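Local coordinates for protein DyP-type peroxidase (Pleurotus ostreatus PC15, PDB 6FSK) that probably acts as a heme b peroxidase of the dye-decolorizing (DyP) family, using peroxide to oxidise dyes and manganese(II), at residues Gly14-Arg19 and Met72-Val77; Lys18-Tyr23 and Gly144-Lys149; Thr170-Asp175 and Gly379-Cys384. The protein carries 1 engineered substitution. All coordinates share one frame; numbering follows the deposited sequence.

Contact 1 (Gly14-Arg19 and Met72-Val77); sequences GGLPKR and MAAVNV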
loop_
_atom_site.group_PDB
_atom_site.type_symbol
_atom_site.label_atom_id
_atom_site.label_comp_id
_atom_site.label_asym_id
_atom_site.label_seq_id
_atom_site.Cartn_x
_atom_site.Cartn_y
_atom_site.Cartn_z
ATOM N N GLY A 14 14.040 2.379 2.531
ATOM C CA GLY A 14 14.214 3.807 2.490
ATOM C C GLY A 14 12.992 4.489 1.987
ATOM O O GLY A 14 12.251 5.172 2.727
ATOM N N GLY A 15 12.749 4.279 0.711
ATOM C CA GLY A 15 11.635 4.954 0.066
ATOM C C GLY A 15 12.110 6.182 -0.709
ATOM O O GLY A 15 12.871 7.066 -0.160
ATOM N N LEU A 16 11.670 6.333 -1.961
ATOM C CA LEU A 16 12.001 7.565 -2.702
ATOM C C LEU A 16 11.304 8.754 -2.114
ATOM O O LEU A 16 10.060 8.723 -1.964
ATOM C CB LEU A 16 11.611 7.436 -4.174
ATOM C CG LEU A 16 12.113 6.172 -4.878
ATOM C CD1 LEU A 16 11.598 6.131 -6.303
ATOM C CD2 LEU A 16 13.609 6.023 -4.860
ATOM N N PRO A 17 12.042 9.840 -1.764
ATOM C CA PRO A 17 11.380 10.987 -1.235
ATOM C C PRO A 17 10.660 11.723 -2.367
ATOM O O PRO A 17 11.121 11.734 -3.522
ATOM C CB PRO A 17 12.524 11.858 -0.700
ATOM C CG PRO A 17 13.670 11.468 -1.460
ATOM C CD PRO A 17 13.506 9.998 -1.789
ATOM N N LYS A 18 9.498 12.269 -2.031
ATOM C CA LYS A 18 8.697 12.899 -3.090
ATOM C C LYS A 18 7.664 13.886 -2.619
ATOM O O LYS A 18 7.000 13.696 -1.568
ATOM C CB LYS A 18 7.985 11.763 -3.813
ATOM C CG LYS A 18 7.149 10.861 -2.874
ATOM C CD LYS A 18 6.749 9.526 -3.519
ATOM C CE LYS A 18 5.937 8.597 -2.619
ATOM N NZ LYS A 18 5.865 7.236 -3.200
ATOM N N ARG A 19 7.400 14.849 -3.478
ATOM C CA ARG A 19 6.187 15.609 -3.496
ATOM C C ARG A 19 5.290 15.199 -4.676
ATOM O O ARG A 19 4.059 15.425 -4.644
ATOM C CB ARG A 19 6.518 17.116 -3.561
ATOM C CG ARG A 19 7.131 17.568 -2.221
ATOM C CD ARG A 19 7.385 19.072 -2.123
ATOM N NE ARG A 19 6.238 19.947 -2.360
ATOM C CZ ARG A 19 5.826 20.409 -3.547
ATOM N NH1 ARG A 19 6.418 20.098 -4.708
ATOM N NH2 ARG A 19 4.761 21.198 -3.585
ATOM N N MET A 72 17.882 16.116 -8.204
ATOM C CA MET A 72 17.574 15.284 -9.316
ATOM C C MET A 72 16.436 14.412 -8.833
ATOM O O MET A 72 16.451 13.957 -7.695
ATOM C CB MET A 72 18.761 14.384 -9.630
ATOM C CG MET A 72 18.816 13.986 -11.065
ATOM S SD MET A 72 20.194 12.836 -11.327
ATOM C CE MET A 72 21.575 13.993 -11.446
ATOM N N ALA A 73 15.491 14.126 -9.698
ATOM C CA ALA A 73 14.466 13.149 -9.371
ATOM C C ALA A 73 15.112 11.770 -9.395
ATOM O O ALA A 73 16.091 11.516 -10.118
ATOM C CB ALA A 73 13.361 13.219 -10.387
ATOM N N ALA A 74 14.505 10.845 -8.658
ATOM C CA ALA A 74 15.019 9.505 -8.488
ATOM C C ALA A 74 14.174 8.511 -9.232
ATOM O O ALA A 74 12.949 8.696 -9.349
ATOM C CB ALA A 74 15.023 9.137 -7.043
ATOM N N VAL A 75 14.811 7.431 -9.673
ATOM C CA VAL A 75 14.110 6.490 -10.550
ATOM C C VAL A 75 14.307 5.073 -10.103
ATOM O O VAL A 75 15.427 4.673 -9.656
ATOM C CB VAL A 75 14.598 6.629 -12.019
ATOM C CG1 VAL A 75 16.041 6.322 -12.144
ATOM C CG2 VAL A 75 13.838 5.730 -12.970
ATOM N N ASN A 76 13.256 4.280 -10.192
ATOM C CA ASN A 76 13.306 2.830 -9.932
ATOM C C ASN A 76 12.555 2.136 -11.091
ATOM O O ASN A 76 11.889 2.782 -11.952
ATOM C CB ASN A 76 12.617 2.425 -8.604
ATOM C CG ASN A 76 13.547 2.399 -7.384
ATOM O OD1 ASN A 76 13.170 1.785 -6.380
ATOM N ND2 ASN A 76 14.736 3.029 -7.452
ATOM N N VAL A 77 12.649 0.810 -11.165
ATOM C CA VAL A 77 12.109 0.020 -12.254
ATOM C C VAL A 77 11.594 -1.321 -11.751
ATOM O O VAL A 77 12.229 -1.913 -10.842
ATOM C CB VAL A 77 13.112 -0.214 -13.438
ATOM C CG1 VAL A 77 14.269 -1.150 -12.996
ATOM C CG2 VAL A 77 12.394 -0.811 -14.648
#
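Leu16 and Ala74 bring the two backbones nearest each other, with 6.8 Å between their CA atoms, as the irregular 14-19 segment passes over the start of the strand at 74-77. The contact rests on one methyl group. Leu16 CD2 reaches the strand between two residues that point the same way, lying 4.1 Å from Ala74 CB and also 4.1 Å from Asn76 ND2. The first of these is a plain apolar touch. In the second, the methyl sits above one face of the Asn76 amide, close to its nitrogen, and so stays clear of the directions in which the N-H groups donate. In the leucine, CG stands beside the backbone N (chi1 -50°); the chain then runs on extended into CD1 (chi2 177°), and the other branch, CD2, turns to Ala74 and Asn76.

The carboxamide under this methyl is firmly fixed. Asn76 ND2 donates to Val75 O at 2.8 Å in a nearly straight bond (170° at the hydrogen), with the acceptor close to the amide plane but the donor raised out of the carbonyl plane. ND2 also donates to Lys46 O, and Asp11 ties strand and loop together, its N donating to Asn76 OD1 and its OD1 accepting from Leu16 N. Polar atoms buried beneath a leucine are thereby satisfied, and the rotation of the amide is set. Strand 74-80 is the second strand of a ferredoxin-like βαββαβ unit, the N-terminal DyP domain, which belongs to the dimeric alpha+beta barrel clan. Its residues alternate: Ala74 and Asn76 turn to the incoming loop, whereas Val75 turns to the other face and packs on Phe41 of helix 31-41. Leu16 leans in addition on Ala139 of the adjacent strand 134-140.

Contact 2 (Lys18-Tyr23 and Gly144-Lys149); sequences KRTETY and GSVNKK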
loop_
_atom_site.group_PDB
_atom_site.type_symbol
_atom_site.label_atom_id
_atom_site.label_comp_id
_atom_site.label_asym_id
_atom_site.label_seq_id
_atom_site.Cartn_x
_atom_site.Cartn_y
_atom_site.Cartn_z
ATOM N N LYS A 18 9.498 12.269 -2.031
ATOM C CA LYS A 18 8.697 12.899 -3.090
ATOM C C LYS A 18 7.664 13.886 -2.619
ATOM O O LYS A 18 7.000 13.696 -1.568
ATOM C CB LYS A 18 7.985 11.763 -3.813
ATOM C CG LYS A 18 7.149 10.861 -2.874
ATOM C CD LYS A 18 6.749 9.526 -3.519
ATOM C CE LYS A 18 5.937 8.597 -2.619
ATOM N NZ LYS A 18 5.865 7.236 -3.200
ATOM N N ARG A 19 7.400 14.849 -3.478
ATOM C CA ARG A 19 6.187 15.609 -3.496
ATOM C C ARG A 19 5.290 15.199 -4.676
ATOM O O ARG A 19 4.059 15.425 -4.644
ATOM C CB ARG A 19 6.518 17.116 -3.561
ATOM C CG ARG A 19 7.131 17.568 -2.221
ATOM C CD ARG A 19 7.385 19.072 -2.123
ATOM N NE ARG A 19 6.238 19.947 -2.360
ATOM C CZ ARG A 19 5.826 20.409 -3.547
ATOM N NH1 ARG A 19 6.418 20.098 -4.708
ATOM N NH2 ARG A 19 4.761 21.198 -3.585
ATOM N N THR A 20 5.930 14.636 -5.737
ATOM C CA THR A 20 5.237 14.193 -6.950
ATOM C C THR A 20 5.946 12.973 -7.502
ATOM O O THR A 20 7.138 12.751 -7.256
ATOM C CB THR A 20 5.062 15.304 -7.979
ATOM O OG1 THR A 20 4.237 14.897 -9.068
ATOM C CG2 THR A 20 6.415 15.791 -8.498
ATOM N N GLU A 21 5.200 12.155 -8.190
ATOM C CA GLU A 21 5.722 10.888 -8.718
ATOM C C GLU A 21 4.973 10.504 -9.964
ATOM O O GLU A 21 3.745 10.508 -9.963
ATOM C CB GLU A 21 5.651 9.776 -7.630
ATOM C CG GLU A 21 6.348 8.488 -7.981
ATOM C CD GLU A 21 6.406 7.537 -6.791
ATOM O OE1 GLU A 21 5.485 7.596 -5.981
ATOM O OE2 GLU A 21 7.390 6.715 -6.745
ATOM N N THR A 22 5.696 10.071 -11.003
ATOM C CA THR A 22 5.098 9.506 -12.180
ATOM C C THR A 22 5.454 8.039 -12.338
ATOM O O THR A 22 6.626 7.659 -12.280
ATOM C CB THR A 22 5.481 10.302 -13.411
ATOM O OG1 THR A 22 4.914 11.617 -13.284
ATOM C CG2 THR A 22 4.970 9.648 -14.664
ATOM N N TYR A 23 4.415 7.232 -12.609
ATOM C CA TYR A 23 4.543 5.828 -12.916
ATOM C C TYR A 23 4.305 5.636 -14.421
ATOM O O TYR A 23 3.189 5.930 -14.900
ATOM C CB TYR A 23 3.643 4.931 -12.102
ATOM C CG TYR A 23 3.907 4.893 -10.632
ATOM C CD1 TYR A 23 3.360 5.828 -9.786
ATOM C CD2 TYR A 23 4.714 3.855 -10.090
ATOM C CE1 TYR A 23 3.591 5.795 -8.405
ATOM C CE2 TYR A 23 4.992 3.817 -8.739
ATOM C CZ TYR A 23 4.418 4.776 -7.896
ATOM O OH TYR A 23 4.708 4.666 -6.509
ATOM N N GLY A 144 8.618 19.614 -12.882
ATOM C CA GLY A 144 9.739 19.855 -13.810
ATOM C C GLY A 144 10.861 18.857 -13.607
ATOM O O GLY A 144 11.350 18.299 -14.608
ATOM N N SER A 145 11.263 18.613 -12.362
ATOM C CA SER A 145 12.396 17.676 -12.106
ATOM C C SER A 145 12.040 16.232 -12.516
ATOM O O SER A 145 12.796 15.545 -13.139
ATOM C CB SER A 145 13.015 17.743 -10.694
ATOM O OG SER A 145 12.045 17.381 -9.750
ATOM N N VAL A 146 10.832 15.819 -12.186
ATOM C CA VAL A 146 10.413 14.464 -12.598
ATOM C C VAL A 146 10.356 14.359 -14.107
ATOM O O VAL A 146 10.774 13.397 -14.674
ATOM C CB VAL A 146 9.061 14.134 -11.933
ATOM C CG1 VAL A 146 8.432 12.931 -12.508
ATOM C CG2 VAL A 146 9.283 13.936 -10.434
ATOM N N ASN A 147 9.791 15.357 -14.782
ATOM C CA ASN A 147 9.636 15.283 -16.223
ATOM C C ASN A 147 10.982 15.312 -16.956
ATOM O O ASN A 147 11.149 14.603 -17.944
ATOM C CB ASN A 147 8.691 16.384 -16.764
ATOM C CG ASN A 147 7.241 16.265 -16.233
ATOM O OD1 ASN A 147 6.793 15.208 -15.913
ATOM N ND2 ASN A 147 6.509 17.387 -16.189
ATOM N N LYS A 148 11.925 16.070 -16.433
ATOM C CA LYS A 148 13.276 16.094 -16.999
ATOM C C LYS A 148 13.960 14.756 -16.901
ATOM O O LYS A 148 14.564 14.271 -17.886
ATOM C CB LYS A 148 14.097 17.200 -16.322
ATOM C CG LYS A 148 15.571 17.246 -16.737
ATOM C CD LYS A 148 16.315 18.349 -15.986
ATOM C CE LYS A 148 17.701 18.520 -16.583
ATOM N NZ LYS A 148 18.484 19.534 -15.805
ATOM N N LYS A 149 13.878 14.110 -15.732
ATOM C CA LYS A 149 14.468 12.816 -15.569
ATOM C C LYS A 149 13.712 11.762 -16.388
ATOM O O LYS A 149 14.316 10.916 -17.027
ATOM C CB LYS A 149 14.513 12.426 -14.081
ATOM C CG LYS A 149 15.095 11.045 -13.838
ATOM C CD LYS A 149 16.525 10.831 -14.350
ATOM C CE LYS A 149 17.413 11.764 -13.622
ATOM N NZ LYS A 149 18.856 11.325 -13.884
#
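Val146 meets Thr20 and Thr22 with one branch each, by van der Waals contact alone. Its CG2 lies 3.9 Å from Thr20 CG2, methyl against methyl, and also comes to 4.0 Å from Thr20 O. CG1 faces the other threonine, 3.8 Å from Thr22 OG1 and 4.1 Å from Thr22 CB. The isopropyl group thus straddles two side chains that project from the same face of strand 20-23. With both methyls of Val146 cut back to the CB of an alanine here, a gap would probably open between helix and strand, and the Thr20 methyl and the flank of Thr22 would lose their contact with the helix.

The polar contacts lie to the side of this patch or behind it. Thr20 turns its hydroxyl across to strand 166-175: with OG1 anti to the backbone N (chi1 -172°), it bonds to Gly174 O and Asp175 OD1, and CG2 faces Val146. On the other face of the strand, Lys18 NZ forms a salt bridge with Glu21 OE1 at 2.8 Å, approaching on the syn side but 32° out of the carboxylate plane; the ammonium also donates to Arg356 O.

Arg19 and Thr20 both sit opposite Gly140, a classic beta bulge. Helix 144-156 packs across the sheet, Val146 touching Val138, while strand 20-28 runs between strands 134-140 and 166-175, antiparallel to both.

Contact 3 (Thr170-Asp175 and Gly379-Cys384); sequences THVRGD and GLLFVC. With HEM (protoporphyrin IX containing Fe), chain C.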
loop_
_atom_site.group_PDB
_atom_site.type_symbol
_atom_site.label_atom_id
_atom_site.label_comp_id
_atom_site.label_asym_id
_atom_site.label_seq_id
_atom_site.Cartn_x
_atom_site.Cartn_y
_atom_site.Cartn_z
ATOM N N THR A 170 0.461 3.421 -20.498
ATOM C CA THR A 170 -0.124 4.574 -19.904
ATOM C C THR A 170 0.801 5.115 -18.860
ATOM O O THR A 170 1.922 4.513 -18.575
ATOM C CB THR A 170 -1.527 4.328 -19.272
ATOM O OG1 THR A 170 -2.142 5.608 -19.020
ATOM C CG2 THR A 170 -1.370 3.526 -17.957
ATOM N N HIS A 171 0.484 6.278 -18.295
ATOM C CA HIS A 171 1.265 6.759 -17.137
ATOM C C HIS A 171 0.265 7.376 -16.156
ATOM O O HIS A 171 -0.818 7.848 -16.560
ATOM C CB HIS A 171 2.428 7.728 -17.472
ATOM C CG HIS A 171 2.016 9.070 -17.976
ATOM N ND1 HIS A 171 1.803 9.349 -19.311
ATOM C CD2 HIS A 171 1.883 10.233 -17.329
ATOM C CE1 HIS A 171 1.494 10.626 -19.437
ATOM N NE2 HIS A 171 1.612 11.195 -18.267
ATOM N N VAL A 172 0.599 7.336 -14.883
ATOM C CA VAL A 172 -0.165 7.995 -13.846
ATOM C C VAL A 172 0.714 8.905 -12.996
ATOM O O VAL A 172 1.916 8.658 -12.859
ATOM C CB VAL A 172 -0.920 6.979 -12.964
ATOM C CG1 VAL A 172 -1.865 6.096 -13.729
ATOM C CG2 VAL A 172 0.044 6.140 -12.174
ATOM N N ARG A 173 0.137 9.961 -12.456
ATOM C CA ARG A 173 0.883 10.893 -11.642
ATOM C C ARG A 173 0.257 11.003 -10.262
ATOM O O ARG A 173 -0.967 11.154 -10.144
ATOM C CB ARG A 173 0.990 12.261 -12.272
ATOM C CG ARG A 173 2.047 13.161 -11.611
ATOM C CD ARG A 173 2.010 14.548 -12.255
ATOM N NE ARG A 173 0.875 15.289 -11.760
ATOM C CZ ARG A 173 0.351 16.387 -12.306
ATOM N NH1 ARG A 173 0.910 16.982 -13.401
ATOM N NH2 ARG A 173 -0.627 16.985 -11.702
ATOM N N GLY A 174 1.080 11.041 -9.262
ATOM C CA GLY A 174 0.673 11.321 -7.888
ATOM C C GLY A 174 1.248 12.685 -7.469
ATOM O O GLY A 174 2.348 13.123 -7.912
ATOM N N ASP A 175 0.545 13.329 -6.561
ATOM C CA ASP A 175 0.923 14.578 -5.993
ATOM C C ASP A 175 0.479 14.639 -4.549
ATOM O O ASP A 175 -0.698 14.331 -4.259
ATOM C CB ASP A 175 0.198 15.682 -6.736
ATOM C CG ASP A 175 0.640 15.758 -8.188
ATOM O OD1 ASP A 175 1.774 16.322 -8.411
ATOM O OD2 ASP A 175 -0.117 15.306 -9.066
ATOM N N GLY A 379 -7.568 10.054 -5.368
ATOM C CA GLY A 379 -7.344 8.789 -4.638
ATOM C C GLY A 379 -5.916 8.545 -4.234
ATOM O O GLY A 379 -5.201 9.456 -3.856
ATOM N N LEU A 380 -5.564 7.290 -4.250
ATOM C CA LEU A 380 -4.269 6.818 -3.792
ATOM C C LEU A 380 -3.640 5.944 -4.877
ATOM O O LEU A 380 -4.259 5.006 -5.383
ATOM C CB LEU A 380 -4.427 6.022 -2.490
ATOM C CG LEU A 380 -3.184 5.589 -1.773
ATOM C CD1 LEU A 380 -2.446 6.779 -1.213
ATOM C CD2 LEU A 380 -3.575 4.641 -0.636
ATOM N N LEU A 381 -2.409 6.279 -5.240
ATOM C CA LEU A 381 -1.545 5.315 -5.975
ATOM C C LEU A 381 -0.926 4.408 -4.937
ATOM O O LEU A 381 0.107 4.765 -4.328
ATOM C CB LEU A 381 -0.549 6.065 -6.768
ATOM C CG LEU A 381 -1.045 7.124 -7.757
ATOM C CD1 LEU A 381 0.118 7.751 -8.535
ATOM C CD2 LEU A 381 -2.154 6.602 -8.644
ATOM N N PHE A 382 -1.637 3.332 -4.642
ATOM C CA PHE A 382 -1.189 2.406 -3.595
ATOM C C PHE A 382 -0.020 1.580 -4.140
ATOM O O PHE A 382 -0.144 0.958 -5.160
ATOM C CB PHE A 382 -2.336 1.462 -3.212
ATOM C CG PHE A 382 -1.940 0.443 -2.215
ATOM C CD1 PHE A 382 -2.080 0.672 -0.852
ATOM C CD2 PHE A 382 -1.504 -0.762 -2.626
ATOM C CE1 PHE A 382 -1.648 -0.292 0.080
ATOM C CE2 PHE A 382 -1.161 -1.754 -1.686
ATOM C CZ PHE A 382 -1.228 -1.492 -0.350
ATOM N N VAL A 383 1.082 1.588 -3.422
ATOM C CA VAL A 383 2.203 0.748 -3.731
ATOM C C VAL A 383 2.682 0.057 -2.453
ATOM O O VAL A 383 2.796 0.739 -1.419
ATOM C CB VAL A 383 3.383 1.532 -4.346
ATOM C CG1 VAL A 383 4.670 0.715 -4.346
ATOM C CG2 VAL A 383 3.017 1.944 -5.749
ATOM N N CYS A 384 2.890 -1.225 -2.438
ATOM C CA CYS A 384 3.501 -1.889 -1.245
ATOM C C CYS A 384 4.494 -2.934 -1.724
ATOM O O CYS A 384 4.352 -3.499 -2.823
ATOM C CB CYS A 384 2.450 -2.491 -0.301
ATOM S SG CYS A 384 1.643 -3.970 -0.895
HETATM C CHA HEM C . -2.703 1.885 7.364
HETATM C CHB HEM C . -5.604 4.516 4.553
HETATM C CHC HEM C . -5.428 1.039 1.228
HETATM C CHD HEM C . -2.769 -1.751 4.165
HETATM C C1A HEM C . -3.501 2.939 6.915
HETATM C C2A HEM C . -3.761 4.158 7.615
HETATM C C3A HEM C . -4.527 4.916 6.818
HETATM C C4A HEM C . -4.808 4.127 5.657
HETATM C CMA HEM C . -5.107 6.250 7.143
HETATM C CAA HEM C . -3.267 4.482 9.017
HETATM C CBA HEM C . -1.953 5.243 9.145
HETATM C CGA HEM C . -0.756 4.417 8.757
HETATM O O1A HEM C . -0.327 3.547 9.518
HETATM O O2A HEM C . -0.205 4.667 7.656
HETATM C C1B HEM C . -5.842 3.813 3.370
HETATM C C2B HEM C . -6.560 4.264 2.266
HETATM C C3B HEM C . -6.510 3.326 1.284
HETATM C C4B HEM C . -5.725 2.228 1.867
HETATM C CMB HEM C . -7.317 5.566 2.177
HETATM C CAB HEM C . -7.088 3.235 -0.075
HETATM C CBB HEM C . -7.457 4.289 -0.770
HETATM C C1C HEM C . -4.791 -0.068 1.699
HETATM C C2C HEM C . -4.606 -1.317 1.091
HETATM C C3C HEM C . -3.883 -2.136 1.909
HETATM C C4C HEM C . -3.538 -1.337 3.060
HETATM C CMC HEM C . -5.120 -1.660 -0.281
HETATM C CAC HEM C . -3.477 -3.565 1.813
HETATM C CBC HEM C . -4.163 -4.492 1.113
HETATM C C1D HEM C . -2.490 -0.926 5.259
HETATM C C2D HEM C . -1.520 -1.373 6.306
HETATM C C3D HEM C . -1.480 -0.301 7.186
HETATM C C4D HEM C . -2.443 0.668 6.689
HETATM C CMD HEM C . -0.739 -2.623 6.372
HETATM C CAD HEM C . -0.707 -0.199 8.497
HETATM C CBD HEM C . -1.427 -0.814 9.655
HETATM C CGD HEM C . -0.578 -0.811 10.902
HETATM O O1D HEM C . -1.165 -0.338 11.907
HETATM O O2D HEM C . 0.590 -1.138 10.855
HETATM N NA HEM C . -4.240 2.861 5.733
HETATM N NB HEM C . -5.410 2.546 3.155
HETATM N NC HEM C . -4.222 -0.148 2.993
HETATM N ND HEM C . -3.053 0.240 5.578
HETATM FE FE HEM C . -4.289 1.348 4.415
#
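Leu381 drives its CD1 methyl onto the backbone at Gly174, 3.5 Å from Gly174 N and 3.7 Å from Arg173 C. Its CG lies opposite the carbonyl carbon, beside the backbone N (chi1 -55°), which sends CD1 to Gly174. The same methyl meets Val172 CG2 at 4.0 Å, where the two chains pass alongside each other, pointing opposite ways. Gly174 makes this approach possible, since a CB there would come within about 3.1 Å of Leu381 CD1. The axes of 170-175 and 379-384 come within 7.8 Å, their chain directions 107° apart.

Tyr244 backs both Val172 and Leu381, while Ile358 and Phe360 pack on Leu381. On the outer face of strand 170-175, Arg173 grips Asp175 side-on through NE and NH2, both to OD2; the NE bond is 2.9 Å and uses the syn lone pair, whereas NH2 comes from above the carboxylate plane.

Leu381 is the centre of an inverse gamma turn, and the residues on either side of it carry their side chains to the heme. Leu380 CD2 lies 3.7 Å from heme C3B, and Phe382 CE1 comes to 3.3 Å from heme C2C, with the heme methyl CMC over one face of the ring, toward its rim. The strand therefore walls the heme pocket while its back meets the N-terminal half, as expected of the DyP fold, in which two ferredoxin-like units pack together and the C-terminal one carries the heme.

All three contacts reach one antiparallel sheet, and they lead from its N-terminal half toward the heme. Contacts 1 and 2 share Lys18 and Arg19 and have centres about 8 Å apart; helix 144-149 touches the start of 72-77, with Ala73 CB 3.9 Å from Val146 CA. Contact 3 is centred about 12 Å from the centre of contact 2 and about 13 Å from that of contact 1. Neighbouring strands join contacts 2 and 3: Glu21 O and Gly174 N lie 2.8 Å apart, a probable hydrogen bond. Contacts 1 and 2 lie away from the heme pocket, whereas 379-384 in contact 3 brings Leu380 and Phe382 to the porphyrin, whose iron is bound axially by His329.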